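Local coordinates for O-ureido-L-serine synthase (PDB 3X44), which uses pyridoxal 5'-phosphate to add hydroxyurea to O-acetyl-L-serine, making O-ureido-L-serine for the biosynthesis of the antibiotic D-cycloserine, at residues D95-S98 against V99-K103. The protein carries 1 engineered substitution. Residues are numbered along the deposited sequence; the frame is centred on the assembly and turned at random.
Sequences DTYS and VERRK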
loop_
_atom_site.group_PDB
_atom_site.type_symbol
_atom_site.label_atom_id
_atom_site.label_comp_id
_atom_site.label_asym_id
_atom_site.label_seq_id
_atom_site.Cartn_x
_atom_site.Cartn_y
_atom_site.Cartn_z
ATOM N N ASP A 95 39.451 3.929 2.760
ATOM C CA ASP A 95 39.759 2.719 3.517
ATOM C C ASP A 95 39.285 2.715 4.966
ATOM O O ASP A 95 39.390 1.687 5.642
ATOM C CB ASP A 95 41.262 2.463 3.499
ATOM C CG ASP A 95 42.054 3.598 4.129
ATOM O OD1 ASP A 95 41.442 4.558 4.653
ATOM O OD2 ASP A 95 43.295 3.523 4.093
ATOM N N THR A 96 38.768 3.846 5.441
ATOM C CA THR A 96 38.311 3.937 6.823
ATOM C C THR A 96 36.828 3.654 7.048
ATOM O O THR A 96 36.395 3.510 8.193
ATOM C CB THR A 96 38.651 5.315 7.430
ATOM O OG1 THR A 96 38.279 6.353 6.516
ATOM C CG2 THR A 96 40.150 5.408 7.716
ATOM N N TYR A 97 36.051 3.575 5.969
ATOM C CA TYR A 97 34.618 3.289 6.089
ATOM C C TYR A 97 34.459 1.835 6.553
ATOM O O TYR A 97 35.333 1.011 6.310
ATOM C CB TYR A 97 33.916 3.549 4.748
ATOM C CG TYR A 97 33.791 5.033 4.476
ATOM C CD1 TYR A 97 34.607 5.662 3.537
ATOM C CD2 TYR A 97 32.918 5.823 5.230
ATOM C CE1 TYR A 97 34.559 7.051 3.362
ATOM C CE2 TYR A 97 32.870 7.205 5.059
ATOM C CZ TYR A 97 33.694 7.807 4.127
ATOM O OH TYR A 97 33.658 9.170 3.972
ATOM N N SER A 98 33.352 1.523 7.219
ATOM C CA SER A 98 33.152 0.180 7.770
ATOM C C SER A 98 33.318 -0.971 6.783
ATOM O O SER A 98 32.928 -0.873 5.620
ATOM C CB SER A 98 31.787 0.086 8.466
ATOM O OG SER A 98 30.744 -0.149 7.543
ATOM N N VAL A 99 33.897 -2.066 7.270
ATOM C CA VAL A 99 34.140 -3.237 6.440
ATOM C C VAL A 99 32.841 -3.835 5.916
ATOM O O VAL A 99 32.827 -4.435 4.837
ATOM C CB VAL A 99 34.973 -4.311 7.202
ATOM C CG1 VAL A 99 34.219 -4.809 8.442
ATOM C CG2 VAL A 99 35.300 -5.468 6.268
ATOM N N GLU A 100 31.750 -3.651 6.661
ATOM C CA GLU A 100 30.445 -4.151 6.238
ATOM C C GLU A 100 30.139 -3.596 4.846
ATOM O O GLU A 100 29.552 -4.277 4.003
ATOM C CB GLU A 100 29.351 -3.712 7.223
ATOM C CG GLU A 100 29.322 -4.515 8.530
ATOM C CD GLU A 100 30.068 -3.812 9.659
ATOM O OE1 GLU A 100 30.946 -2.980 9.356
ATOM O OE2 GLU A 100 29.781 -4.091 10.847
ATOM N N ARG A 101 30.539 -2.348 4.621
ATOM C CA ARG A 101 30.339 -1.695 3.331
ATOM C C ARG A 101 31.137 -2.433 2.255
ATOM O O ARG A 101 30.629 -2.692 1.164
ATOM C CB ARG A 101 30.799 -0.242 3.397
ATOM C CG ARG A 101 29.826 0.707 4.069
ATOM C CD ARG A 101 30.563 1.912 4.644
ATOM N NE ARG A 101 29.658 3.041 4.824
ATOM C CZ ARG A 101 28.841 3.181 5.863
ATOM N NH1 ARG A 101 28.818 2.260 6.820
ATOM N NH2 ARG A 101 28.030 4.227 5.931
ATOM N N ARG A 102 32.392 -2.763 2.554
ATOM C CA ARG A 102 33.215 -3.486 1.586
ATOM C C ARG A 102 32.586 -4.841 1.249
ATOM O O ARG A 102 32.526 -5.248 0.087
ATOM C CB ARG A 102 34.621 -3.744 2.137
ATOM C CG ARG A 102 35.496 -2.514 2.339
ATOM C CD ARG A 102 36.788 -2.948 3.009
ATOM N NE ARG A 102 37.526 -1.833 3.588
ATOM C CZ ARG A 102 38.816 -1.876 3.903
ATOM N NH1 ARG A 102 39.405 -0.809 4.426
ATOM N NH2 ARG A 102 39.517 -2.981 3.697
ATOM N N LYS A 103 32.119 -5.538 2.275
ATOM C CA LYS A 103 31.536 -6.851 2.077
ATOM C C LYS A 103 30.219 -6.801 1.326
ATOM O O LYS A 103 29.938 -7.669 0.494
ATOM C CB LYS A 103 31.341 -7.547 3.426
ATOM C CG LYS A 103 32.622 -8.144 3.990
ATOM C CD LYS A 103 32.370 -8.857 5.308
ATOM C CE LYS A 103 33.654 -9.448 5.866
ATOM N NZ LYS A 103 33.453 -10.855 6.291
HETATM O O HOH W 1 36.642 0.776 3.850
#
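R101 stretches past the hydroxyl of S98 where the loop behind strand 88-94 turns into helix 99-107, a beta-alpha connection in the parallel four-stranded sheet of this type II PLP enzyme. Its CB lies 3.1 Å from S98 O, the carbonyl oxygen that accepts a hydrogen bond from the backbone N of R101 at 3.0 Å in the first turn of the helix. CG and CD then run past the serine hydroxyl, and CD also packs at 3.7 Å on CB of Y97. At the tip, NH1 donates to S98 OG at 3.2 Å, with the hydroxyl oxygen nearly in the guanidinium plane and the N-H bond fairly straight (156°). NE hydrogen-bonds to S71 O and NH2 to Y297 OH; arginine suits the place because its long, extended chain passes the serine and still brings three nitrogens to separate partners, near the bound Schiff base of PLP with the product O-ureido-L-serine and the PLP-binding N73. Serine fits its buried place because its short hydroxyl, held between the backbone N and the carbonyl carbon (chi1 82°), can meet both this arginine and R296 O. Beside it, the bent chain of E100 sets OE1 against S98 CB, and its carboxylate suits a hydrogen bond from S299 OG. R102, long and rich in donors, reaches the start of the loop: NH2 hydrogen-bonds to E308 O of the second subunit, and NH1 weakly to D95 O at 2.8 Å. One water completes the link, accepting from R102 NE at 2.8 Å and donating to Y97 O at 2.8 Å.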